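Local coordinates for protein arginyl-trna synthetase (Thermus thermophilus, PDB 1IQ0) that probably attaches L-arginine to its cognate tRNA at the expense of ATP, as a monomeric class I aminoacyl-tRNA synthetase, at residues D130-Y138 / A578-I586; V120-L128 / L383-E391. All blocks are in the same frame, centred on the assembly; numbering follows the deposited sequence.

Contact 1 (D130-Y138 / A578-I586); sequences DAIARILAY and ATGLDLLGI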
ATOM      1  N   ASP A 130      -0.115   2.302  -3.792  1.00 22.86           N
ATOM      2  CA  ASP A 130      -1.030   1.600  -4.678  1.00 20.31           C
ATOM      3  C   ASP A 130      -1.482   0.283  -4.039  1.00 21.62           C
ATOM      4  O   ASP A 130      -2.661  -0.067  -4.080  1.00 26.38           O
ATOM      5  CB  ASP A 130      -0.354   1.312  -6.024  1.00 16.34           C
ATOM      6  CG  ASP A 130      -1.254   0.555  -6.967  1.00 17.55           C
ATOM      7  OD1 ASP A 130      -2.285   1.129  -7.391  1.00 18.62           O
ATOM      8  OD2 ASP A 130      -0.953  -0.614  -7.275  1.00 19.54           O
ATOM      9  N   ALA A 131      -0.538  -0.436  -3.442  1.00 16.15           N
ATOM     10  CA  ALA A 131      -0.844  -1.709  -2.804  1.00 16.31           C
ATOM     11  C   ALA A 131      -1.835  -1.554  -1.650  1.00 17.83           C
ATOM     12  O   ALA A 131      -2.824  -2.284  -1.578  1.00 19.16           O
ATOM     13  CB  ALA A 131       0.447  -2.379  -2.312  1.00 11.60           C
ATOM     14  N   ILE A 132      -1.592  -0.610  -0.747  1.00 17.67           N
ATOM     15  CA  ILE A 132      -2.514  -0.445   0.367  1.00 17.36           C
ATOM     16  C   ILE A 132      -3.875   0.028  -0.134  1.00 15.47           C
ATOM     17  O   ILE A 132      -4.894  -0.311   0.452  1.00 16.25           O
ATOM     18  CB  ILE A 132      -1.964   0.526   1.458  1.00 25.59           C
ATOM     19  CG1 ILE A 132      -2.797   0.387   2.734  1.00 28.36           C
ATOM     20  CG2 ILE A 132      -2.025   1.971   0.982  1.00 21.23           C
ATOM     21  CD1 ILE A 132      -2.885  -1.029   3.265  1.00 35.90           C
ATOM     22  N   ALA A 133      -3.894   0.795  -1.223  1.00 21.24           N
ATOM     23  CA  ALA A 133      -5.157   1.262  -1.791  1.00 19.11           C
ATOM     24  C   ALA A 133      -5.955   0.066  -2.312  1.00 18.54           C
ATOM     25  O   ALA A 133      -7.158  -0.034  -2.072  1.00 20.64           O
ATOM     26  CB  ALA A 133      -4.907   2.253  -2.941  1.00 11.27           C
ATOM     27  N   ARG A 134      -5.280  -0.824  -3.039  1.00 20.51           N
ATOM     28  CA  ARG A 134      -5.917  -2.019  -3.595  1.00 21.43           C
ATOM     29  C   ARG A 134      -6.411  -2.951  -2.482  1.00 20.33           C
ATOM     30  O   ARG A 134      -7.529  -3.464  -2.533  1.00 22.10           O
ATOM     31  CB  ARG A 134      -4.929  -2.794  -4.474  1.00 16.61           C
ATOM     32  CG  ARG A 134      -4.539  -2.109  -5.778  1.00 17.56           C
ATOM     33  CD  ARG A 134      -3.448  -2.896  -6.467  1.00 19.93           C
ATOM     34  NE  ARG A 134      -3.065  -2.321  -7.753  1.00 20.41           N
ATOM     35  CZ  ARG A 134      -3.694  -2.551  -8.901  1.00 17.71           C
ATOM     36  NH1 ARG A 134      -4.747  -3.352  -8.936  1.00 18.81           N
ATOM     37  NH2 ARG A 134      -3.257  -1.983 -10.017  1.00 23.66           N
ATOM     38  N   ILE A 135      -5.561  -3.168  -1.486  1.00 22.04           N
ATOM     39  CA  ILE A 135      -5.886  -4.035  -0.362  1.00 21.77           C
ATOM     40  C   ILE A 135      -7.107  -3.525   0.401  1.00 24.08           C
ATOM     41  O   ILE A 135      -8.017  -4.300   0.704  1.00 24.80           O
ATOM     42  CB  ILE A 135      -4.662  -4.162   0.579  1.00 19.23           C
ATOM     43  CG1 ILE A 135      -3.565  -4.971  -0.131  1.00 16.15           C
ATOM     44  CG2 ILE A 135      -5.066  -4.792   1.909  1.00 22.25           C
ATOM     45  CD1 ILE A 135      -2.241  -5.038   0.632  1.00 15.21           C
ATOM     46  N   LEU A 136      -7.137  -2.225   0.699  1.00 18.81           N
ATOM     47  CA  LEU A 136      -8.275  -1.636   1.413  1.00 19.59           C
ATOM     48  C   LEU A 136      -9.586  -1.787   0.650  1.00 19.41           C
ATOM     49  O   LEU A 136     -10.617  -2.079   1.242  1.00 22.43           O
ATOM     50  CB  LEU A 136      -8.026  -0.153   1.694  1.00 15.75           C
ATOM     51  CG  LEU A 136      -7.058   0.098   2.847  1.00 17.41           C
ATOM     52  CD1 LEU A 136      -6.528   1.520   2.778  1.00 21.42           C
ATOM     53  CD2 LEU A 136      -7.776  -0.178   4.183  1.00 15.53           C
ATOM     54  N   ALA A 137      -9.540  -1.567  -0.661  1.00 17.67           N
ATOM     55  CA  ALA A 137     -10.723  -1.693  -1.502  1.00 19.26           C
ATOM     56  C   ALA A 137     -11.242  -3.129  -1.437  1.00 22.51           C
ATOM     57  O   ALA A 137     -12.440  -3.355  -1.269  1.00 24.78           O
ATOM     58  CB  ALA A 137     -10.384  -1.322  -2.963  1.00 23.40           C
ATOM     59  N   TYR A 138     -10.330  -4.091  -1.575  1.00 30.48           N
ATOM     60  CA  TYR A 138     -10.685  -5.507  -1.528  1.00 29.75           C
ATOM     61  C   TYR A 138     -11.315  -5.842  -0.177  1.00 28.67           C
ATOM     62  O   TYR A 138     -12.271  -6.613  -0.093  1.00 27.98           O
ATOM     63  CB  TYR A 138      -9.435  -6.372  -1.725  1.00 21.57           C
ATOM     64  CG  TYR A 138      -9.713  -7.862  -1.821  1.00 24.69           C
ATOM     65  CD1 TYR A 138     -10.025  -8.458  -3.044  1.00 25.91           C
ATOM     66  CD2 TYR A 138      -9.669  -8.674  -0.687  1.00 28.93           C
ATOM     67  CE1 TYR A 138     -10.283  -9.820  -3.134  1.00 28.31           C
ATOM     68  CE2 TYR A 138      -9.927 -10.039  -0.766  1.00 27.97           C
ATOM     69  CZ  TYR A 138     -10.232 -10.606  -1.990  1.00 29.75           C
ATOM     70  OH  TYR A 138     -10.475 -11.960  -2.075  1.00 30.48           O
ATOM     71  N   ALA A 578      -3.306 -15.518  -7.595  1.00 19.32           N
ATOM     72  CA  ALA A 578      -3.651 -14.518  -8.611  1.00 20.95           C
ATOM     73  C   ALA A 578      -4.273 -13.287  -7.957  1.00 21.83           C
ATOM     74  O   ALA A 578      -3.909 -12.158  -8.271  1.00 23.01           O
ATOM     75  CB  ALA A 578      -4.630 -15.110  -9.646  1.00 14.86           C
ATOM     76  N   THR A 579      -5.215 -13.518  -7.048  1.00 19.11           N
ATOM     77  CA  THR A 579      -5.886 -12.437  -6.336  1.00 20.28           C
ATOM     78  C   THR A 579      -4.897 -11.684  -5.446  1.00 20.85           C
ATOM     79  O   THR A 579      -4.837 -10.457  -5.477  1.00 22.10           O
ATOM     80  CB  THR A 579      -7.050 -12.991  -5.488  1.00 22.51           C
ATOM     81  OG1 THR A 579      -8.053 -13.514  -6.369  1.00 20.67           O
ATOM     82  CG2 THR A 579      -7.672 -11.892  -4.613  1.00 21.24           C
ATOM     83  N   GLY A 580      -4.115 -12.426  -4.663  1.00 21.65           N
ATOM     84  CA  GLY A 580      -3.129 -11.801  -3.794  1.00 21.67           C
ATOM     85  C   GLY A 580      -2.141 -10.952  -4.582  1.00 21.70           C
ATOM     86  O   GLY A 580      -1.879  -9.803  -4.236  1.00 21.24           O
ATOM     87  N   LEU A 581      -1.593 -11.516  -5.650  1.00 25.91           N
ATOM     88  CA  LEU A 581      -0.634 -10.806  -6.493  1.00 27.57           C
ATOM     89  C   LEU A 581      -1.224  -9.496  -7.015  1.00 27.96           C
ATOM     90  O   LEU A 581      -0.567  -8.456  -7.015  1.00 28.37           O
ATOM     91  CB  LEU A 581      -0.228 -11.702  -7.665  1.00 21.23           C
ATOM     92  CG  LEU A 581       1.204 -12.256  -7.734  1.00 25.17           C
ATOM     93  CD1 LEU A 581       1.925 -12.154  -6.403  1.00 18.07           C
ATOM     94  CD2 LEU A 581       1.133 -13.689  -8.219  1.00 20.99           C
ATOM     95  N   ASP A 582      -2.475  -9.561  -7.452  1.00 21.87           N
ATOM     96  CA  ASP A 582      -3.172  -8.405  -7.981  1.00 22.44           C
ATOM     97  C   ASP A 582      -3.286  -7.267  -6.964  1.00 24.24           C
ATOM     98  O   ASP A 582      -3.206  -6.094  -7.325  1.00 23.60           O
ATOM     99  CB  ASP A 582      -4.570  -8.809  -8.449  1.00 22.41           C
ATOM    100  CG  ASP A 582      -5.340  -7.643  -9.039  1.00 28.11           C
ATOM    101  OD1 ASP A 582      -4.966  -7.193 -10.143  1.00 32.00           O
ATOM    102  OD2 ASP A 582      -6.310  -7.175  -8.396  1.00 26.84           O
ATOM    103  N   LEU A 583      -3.472  -7.613  -5.694  1.00 19.19           N
ATOM    104  CA  LEU A 583      -3.604  -6.598  -4.655  1.00 18.45           C
ATOM    105  C   LEU A 583      -2.285  -5.861  -4.408  1.00 20.59           C
ATOM    106  O   LEU A 583      -2.261  -4.821  -3.761  1.00 26.24           O
ATOM    107  CB  LEU A 583      -4.111  -7.233  -3.358  1.00 15.79           C
ATOM    108  CG  LEU A 583      -5.495  -7.883  -3.438  1.00 15.90           C
ATOM    109  CD1 LEU A 583      -5.886  -8.440  -2.063  1.00 16.85           C
ATOM    110  CD2 LEU A 583      -6.520  -6.852  -3.915  1.00 15.78           C
ATOM    111  N   LEU A 584      -1.192  -6.409  -4.926  1.00 20.95           N
ATOM    112  CA  LEU A 584       0.124  -5.793  -4.790  1.00 19.87           C
ATOM    113  C   LEU A 584       0.515  -5.234  -6.161  1.00 17.69           C
ATOM    114  O   LEU A 584       1.674  -4.908  -6.411  1.00 18.92           O
ATOM    115  CB  LEU A 584       1.158  -6.829  -4.333  1.00 19.44           C
ATOM    116  CG  LEU A 584       0.859  -7.626  -3.049  1.00 22.61           C
ATOM    117  CD1 LEU A 584       2.054  -8.529  -2.760  1.00 18.30           C
ATOM    118  CD2 LEU A 584       0.600  -6.696  -1.856  1.00 17.67           C
ATOM    119  N   GLY A 585      -0.471  -5.143  -7.047  1.00 14.78           N
ATOM    120  CA  GLY A 585      -0.235  -4.613  -8.382  1.00 17.89           C
ATOM    121  C   GLY A 585       0.614  -5.500  -9.277  1.00 22.17           C
ATOM    122  O   GLY A 585       1.183  -5.034 -10.262  1.00 19.60           O
ATOM    123  N   ILE A 586       0.685  -6.785  -8.950  1.00 21.87           N
ATOM    124  CA  ILE A 586       1.494  -7.717  -9.721  1.00 20.72           C
ATOM    125  C   ILE A 586       0.660  -8.638 -10.618  1.00 20.84           C
ATOM    126  O   ILE A 586      -0.279  -9.282 -10.160  1.00 22.11           O
ATOM    127  CB  ILE A 586       2.358  -8.571  -8.765  1.00 22.88           C
ATOM    128  CG1 ILE A 586       3.266  -7.646  -7.945  1.00 18.43           C
ATOM    129  CG2 ILE A 586       3.177  -9.590  -9.555  1.00 23.45           C
ATOM    130  CD1 ILE A 586       3.926  -8.310  -6.767  1.00 16.82           C
TER
HETATM  131  O   HOH W   1      -6.374  -4.500  -7.111  1.00 36.67           O

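Contact 2 (V120-L128 / L383-E391); sequences VGHLRNIAL and LAYETVLLE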
ATOM      1  N   VAL A 120      14.436   6.288  -8.007  1.00 26.57           N
ATOM      2  CA  VAL A 120      14.188   5.128  -7.151  1.00 27.54           C
ATOM      3  C   VAL A 120      13.484   5.417  -5.834  1.00 27.49           C
ATOM      4  O   VAL A 120      12.698   4.596  -5.361  1.00 26.73           O
ATOM      5  CB  VAL A 120      15.494   4.359  -6.844  1.00 36.68           C
ATOM      6  CG1 VAL A 120      16.138   3.902  -8.142  1.00 39.16           C
ATOM      7  CG2 VAL A 120      16.442   5.236  -6.053  1.00 38.38           C
ATOM      8  N   GLY A 121      13.760   6.573  -5.237  1.00 43.18           N
ATOM      9  CA  GLY A 121      13.116   6.915  -3.983  1.00 43.30           C
ATOM     10  C   GLY A 121      11.604   6.960  -4.117  1.00 44.34           C
ATOM     11  O   GLY A 121      10.872   6.669  -3.169  1.00 50.29           O
ATOM     12  N   HIS A 122      11.140   7.309  -5.311  1.00 31.79           N
ATOM     13  CA  HIS A 122       9.716   7.413  -5.602  1.00 31.32           C
ATOM     14  C   HIS A 122       9.068   6.054  -5.854  1.00 31.36           C
ATOM     15  O   HIS A 122       7.843   5.932  -5.819  1.00 33.96           O
ATOM     16  CB  HIS A 122       9.511   8.310  -6.829  1.00 26.63           C
ATOM     17  CG  HIS A 122      10.019   9.704  -6.642  1.00 28.61           C
ATOM     18  ND1 HIS A 122      10.681  10.398  -7.634  1.00 26.24           N
ATOM     19  CD2 HIS A 122       9.945  10.541  -5.580  1.00 28.22           C
ATOM     20  CE1 HIS A 122      10.990  11.603  -7.191  1.00 30.23           C
ATOM     21  NE2 HIS A 122      10.554  11.716  -5.948  1.00 31.13           N
ATOM     22  N   LEU A 123       9.895   5.042  -6.115  1.00 26.84           N
ATOM     23  CA  LEU A 123       9.415   3.691  -6.390  1.00 28.67           C
ATOM     24  C   LEU A 123       8.627   3.092  -5.238  1.00 28.81           C
ATOM     25  O   LEU A 123       7.497   2.648  -5.418  1.00 37.41           O
ATOM     26  CB  LEU A 123      10.587   2.761  -6.699  1.00 38.31           C
ATOM     27  CG  LEU A 123      10.669   2.154  -8.095  1.00 37.58           C
ATOM     28  CD1 LEU A 123      11.865   1.227  -8.137  1.00 37.53           C
ATOM     29  CD2 LEU A 123       9.392   1.404  -8.424  1.00 39.14           C
ATOM     30  N   ARG A 124       9.237   3.061  -4.061  1.00 19.51           N
ATOM     31  CA  ARG A 124       8.580   2.499  -2.895  1.00 20.52           C
ATOM     32  C   ARG A 124       7.270   3.226  -2.570  1.00 16.48           C
ATOM     33  O   ARG A 124       6.269   2.589  -2.230  1.00 18.25           O
ATOM     34  CB  ARG A 124       9.507   2.531  -1.676  1.00 30.32           C
ATOM     35  CG  ARG A 124       8.769   2.199  -0.392  1.00 33.28           C
ATOM     36  CD  ARG A 124       9.308   0.999   0.353  1.00 27.94           C
ATOM     37  NE  ARG A 124      10.507   1.302   1.116  1.00 30.48           N
ATOM     38  CZ  ARG A 124      10.932   0.593   2.160  1.00 26.88           C
ATOM     39  NH1 ARG A 124      10.254  -0.461   2.583  1.00 28.76           N
ATOM     40  NH2 ARG A 124      12.061   0.924   2.767  1.00 25.65           N
ATOM     41  N   ASN A 125       7.289   4.553  -2.681  1.00 22.32           N
ATOM     42  CA  ASN A 125       6.116   5.377  -2.398  1.00 20.26           C
ATOM     43  C   ASN A 125       4.940   4.882  -3.224  1.00 19.60           C
ATOM     44  O   ASN A 125       3.881   4.567  -2.688  1.00 18.80           O
ATOM     45  CB  ASN A 125       6.410   6.847  -2.742  1.00 20.74           C
ATOM     46  CG  ASN A 125       5.248   7.780  -2.418  1.00 22.02           C
ATOM     47  OD1 ASN A 125       5.418   8.780  -1.710  1.00 27.63           O
ATOM     48  ND2 ASN A 125       4.065   7.463  -2.936  1.00 14.40           N
ATOM     49  N   ILE A 126       5.143   4.820  -4.533  1.00 19.38           N
ATOM     50  CA  ILE A 126       4.113   4.385  -5.463  1.00 21.14           C
ATOM     51  C   ILE A 126       3.662   2.946  -5.194  1.00 22.41           C
ATOM     52  O   ILE A 126       2.463   2.669  -5.112  1.00 24.36           O
ATOM     53  CB  ILE A 126       4.622   4.501  -6.923  1.00 19.73           C
ATOM     54  CG1 ILE A 126       5.041   5.948  -7.201  1.00 18.76           C
ATOM     55  CG2 ILE A 126       3.537   4.053  -7.901  1.00 17.75           C
ATOM     56  CD1 ILE A 126       5.498   6.209  -8.619  1.00 19.68           C
ATOM     57  N   ALA A 127       4.626   2.041  -5.050  1.00 21.42           N
ATOM     58  CA  ALA A 127       4.322   0.633  -4.803  1.00 21.85           C
ATOM     59  C   ALA A 127       3.525   0.429  -3.517  1.00 20.53           C
ATOM     60  O   ALA A 127       2.519  -0.278  -3.514  1.00 21.77           O
ATOM     61  CB  ALA A 127       5.622  -0.187  -4.752  1.00 18.28           C
ATOM     62  N   LEU A 128       3.980   1.052  -2.434  1.00 20.01           N
ATOM     63  CA  LEU A 128       3.334   0.950  -1.126  1.00 19.48           C
ATOM     64  C   LEU A 128       1.931   1.557  -1.135  1.00 20.95           C
ATOM     65  O   LEU A 128       0.977   0.960  -0.626  1.00 21.02           O
ATOM     66  CB  LEU A 128       4.166   1.682  -0.072  1.00 19.30           C
ATOM     67  CG  LEU A 128       4.555   0.963   1.220  1.00 29.40           C
ATOM     68  CD1 LEU A 128       5.222   1.977   2.141  1.00 26.65           C
ATOM     69  CD2 LEU A 128       3.336   0.334   1.898  1.00 23.09           C
ATOM     70  N   LEU A 383       1.927   6.774   6.357  1.00 25.60           N
ATOM     71  CA  LEU A 383       2.591   5.526   6.053  1.00 25.21           C
ATOM     72  C   LEU A 383       3.983   5.986   5.630  1.00 22.60           C
ATOM     73  O   LEU A 383       4.208   6.353   4.473  1.00 22.64           O
ATOM     74  CB  LEU A 383       1.867   4.791   4.917  1.00 32.70           C
ATOM     75  CG  LEU A 383       2.310   3.355   4.611  1.00 34.78           C
ATOM     76  CD1 LEU A 383       2.419   2.569   5.908  1.00 42.51           C
ATOM     77  CD2 LEU A 383       1.315   2.691   3.662  1.00 33.18           C
ATOM     78  N   ALA A 384       4.901   6.012   6.591  1.00 22.14           N
ATOM     79  CA  ALA A 384       6.269   6.450   6.337  1.00 23.34           C
ATOM     80  C   ALA A 384       7.146   5.276   5.924  1.00 23.64           C
ATOM     81  O   ALA A 384       7.032   4.181   6.469  1.00 25.92           O
ATOM     82  CB  ALA A 384       6.840   7.121   7.586  1.00 29.43           C
ATOM     83  N   TYR A 385       8.030   5.513   4.962  1.00 38.60           N
ATOM     84  CA  TYR A 385       8.900   4.451   4.484  1.00 37.76           C
ATOM     85  C   TYR A 385      10.366   4.861   4.443  1.00 37.46           C
ATOM     86  O   TYR A 385      10.692   6.040   4.314  1.00 39.45           O
ATOM     87  CB  TYR A 385       8.445   4.017   3.093  1.00 25.06           C
ATOM     88  CG  TYR A 385       8.442   5.149   2.100  1.00 21.00           C
ATOM     89  CD1 TYR A 385       9.601   5.494   1.401  1.00 23.85           C
ATOM     90  CD2 TYR A 385       7.279   5.896   1.869  1.00 24.45           C
ATOM     91  CE1 TYR A 385       9.599   6.553   0.494  1.00 27.38           C
ATOM     92  CE2 TYR A 385       7.270   6.953   0.966  1.00 23.20           C
ATOM     93  CZ  TYR A 385       8.430   7.274   0.281  1.00 27.54           C
ATOM     94  OH  TYR A 385       8.414   8.296  -0.638  1.00 31.52           O
ATOM     95  N   GLU A 386      11.244   3.870   4.562  1.00 26.36           N
ATOM     96  CA  GLU A 386      12.680   4.106   4.528  1.00 27.33           C
ATOM     97  C   GLU A 386      13.224   4.197   3.106  1.00 28.04           C
ATOM     98  O   GLU A 386      12.516   3.956   2.126  1.00 28.36           O
ATOM     99  CB  GLU A 386      13.420   2.997   5.276  1.00 31.90           C
ATOM    100  CG  GLU A 386      13.789   3.340   6.706  1.00 38.58           C
ATOM    101  CD  GLU A 386      14.601   4.624   6.811  1.00 43.13           C
ATOM    102  OE1 GLU A 386      15.222   5.034   5.806  1.00 42.29           O
ATOM    103  OE2 GLU A 386      14.625   5.215   7.911  1.00 46.95           O
ATOM    104  N   THR A 387      14.505   4.533   3.020  1.00 26.97           N
ATOM    105  CA  THR A 387      15.220   4.698   1.760  1.00 30.96           C
ATOM    106  C   THR A 387      15.361   3.395   0.980  1.00 32.56           C
ATOM    107  O   THR A 387      15.341   2.304   1.551  1.00 32.76           O
ATOM    108  CB  THR A 387      16.645   5.236   2.017  1.00 63.29           C
ATOM    109  OG1 THR A 387      16.583   6.344   2.921  1.00 69.05           O
ATOM    110  CG2 THR A 387      17.293   5.688   0.719  1.00 68.76           C
ATOM    111  N   VAL A 388      15.517   3.534  -0.331  1.00 34.76           N
ATOM    112  CA  VAL A 388      15.706   2.403  -1.216  1.00 30.09           C
ATOM    113  C   VAL A 388      17.037   2.580  -1.937  1.00 29.65           C
ATOM    114  O   VAL A 388      17.272   3.603  -2.583  1.00 27.99           O
ATOM    115  CB  VAL A 388      14.591   2.303  -2.280  1.00 21.25           C
ATOM    116  CG1 VAL A 388      14.927   1.185  -3.270  1.00 21.65           C
ATOM    117  CG2 VAL A 388      13.258   2.023  -1.613  1.00 17.70           C
ATOM    118  N   LEU A 389      17.909   1.586  -1.808  1.00 33.16           N
ATOM    119  CA  LEU A 389      19.213   1.618  -2.460  1.00 32.10           C
ATOM    120  C   LEU A 389      19.130   0.821  -3.758  1.00 31.81           C
ATOM    121  O   LEU A 389      18.289  -0.072  -3.892  1.00 29.59           O
ATOM    122  CB  LEU A 389      20.279   0.991  -1.551  1.00 33.28           C
ATOM    123  CG  LEU A 389      20.438   1.563  -0.142  1.00 33.86           C
ATOM    124  CD1 LEU A 389      21.469   0.759   0.636  1.00 32.29           C
ATOM    125  CD2 LEU A 389      20.860   3.016  -0.236  1.00 34.45           C
ATOM    126  N   LEU A 390      19.991   1.152  -4.713  1.00 30.24           N
ATOM    127  CA  LEU A 390      20.037   0.433  -5.983  1.00 32.25           C
ATOM    128  C   LEU A 390      21.425  -0.205  -6.065  1.00 36.33           C
ATOM    129  O   LEU A 390      22.433   0.491  -6.207  1.00 36.51           O
ATOM    130  CB  LEU A 390      19.824   1.381  -7.167  1.00 28.60           C
ATOM    131  CG  LEU A 390      19.880   0.698  -8.545  1.00 28.05           C
ATOM    132  CD1 LEU A 390      18.796  -0.374  -8.638  1.00 30.31           C
ATOM    133  CD2 LEU A 390      19.688   1.732  -9.645  1.00 24.39           C
ATOM    134  N   GLU A 391      21.469  -1.531  -5.955  1.00 41.11           N
ATOM    135  CA  GLU A 391      22.728  -2.264  -5.987  1.00 40.49           C
ATOM    136  C   GLU A 391      23.642  -1.774  -4.864  1.00 42.46           C
ATOM    137  O   GLU A 391      24.833  -1.555  -5.073  1.00 42.79           O
ATOM    138  CB  GLU A 391      23.419  -2.084  -7.342  1.00 36.37           C
ATOM    139  CG  GLU A 391      22.749  -2.815  -8.513  1.00 37.55           C
ATOM    140  CD  GLU A 391      22.783  -4.338  -8.377  1.00 38.78           C
ATOM    141  OE1 GLU A 391      23.728  -4.863  -7.750  1.00 41.61           O
ATOM    142  OE2 GLU A 391      21.874  -5.010  -8.910  1.00 35.81           O
TER
HETATM  143  O   HOH W   2      10.853   9.336  -1.953  1.00 45.96           O

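Contact 1 (D130-Y138 / A578-I586)
Gly-585 CA sits over one face of the Arg-134 guanidinium, 3.7 Å from NE, while Asp-130 OD2 and a water occupy its edge in the plane. Over one face of the Tyr-138 ring stands Leu-583 CD1, 4.2 Å from the ring centroid and 22° off the normal, which makes it a CH-pi contact. Thr-579 CG2 approaches that ring obliquely, 3.6 Å from Tyr-138 CE1. The ring reaches both partners because Tyr-138 CG lies anti to the backbone N (chi1 -175°). Nearby, Ile-135 CD1 meets Leu-584 CD2 at 4.1 Å, and Leu-528 of helix 525-544 touches both Leu-583 and Leu-584.

Arg-134, extended from CG to NE, runs past the end of helix 562-583, its CD 3.3 Å from Asp-582 O. That end is a Schellman motif: Gly-585, with positive phi, donates from N to Asp-582 O, and Ile-586 N reaches Leu-581 O. NE forms a salt bridge to Asp-130 OD2 at 2.8 Å, with an N-H...O angle of 163°, and NH2 donates to Asn-231 O. Asp-130 also pairs with Arg-443 and Arg-233. NH1 donates to the water, which donates in turn to Asp-582 OD2. A leucine in place of Arg-134 would probably strip Asp-130 of one of its cationic mates and break the water link to Asp-582.

No direct hydrogen bond or salt bridge joins the two segments: apolar packing is supplemented by carbon contacts to carbonyl oxygens, the water bridge and a longer-range charge attraction, and Arg-134 brings its charge to the helix terminus, where nearby carbonyls and carboxylates probably stabilise it.

Contact 2 (V120-L128 / L383-E391)
The side chains of Tyr-385 and Arg-124 lie alongside one another, pointing opposite ways, where helix 120-138, which carries the end of the predicted HIGH region, packs on strand 380-390 of the class I Rossmann-fold sheet. Here packing is close: with Tyr-385 CG in the crowded position between backbone N and carbonyl carbon (chi1 58°), the ring lies against Arg-124, its CD1 3.8 Å from Arg-124 CG, and the backbone N of Asn-125 is above one face, offset toward the rim. Leu-128 and Leu-383 meet tip to tip, CD2 to CD2, at 3.6 Å, and Leu-128 CD1 rests 3.9 Å from Tyr-385 CB.

Toward the start of the helix the fit is looser, Val-120 CG1 standing 4.4 Å from Leu-390 CD2. At partly exposed Gly-121 a water bridges the segments, lying in the ring plane of Tyr-385, 3.0 Å from OH, and donating weakly to Gly-121 O.

Bends at chi2 and chi3 bring the Arg-124 guanidinium to the backbone near the break in the strand, with Tyr-385 CB over one face. Besides Lys-453 O, a further partner of NH2, it engages Glu-386 O, which lies near the guanidinium plane and takes two weak bonds, from NE and from NH2, the latter 3.1 Å long at 143°.

In the fold
Both contacts use helix 120-138, whose first half (120-128) belongs to contact 2 and second half (130-138) to contact 1, their centres about 17 Å apart. Along the chain the order is 120-128, 130-138, 383-391, 578-586, so the two connections cross. Contact 2 stays within the catalytic domain, setting the helix in which the predicted HIGH region ends against strand 380-390 of the mixed sheet; contact 1 joins the same helix to the C-terminal end of helix 562-583 in the DALR anticodon-binding region. Helix 430-448 also lies against helix 120-138, through Ala-127. One helix therefore links the nucleotide-binding core to the anticodon-binding domain.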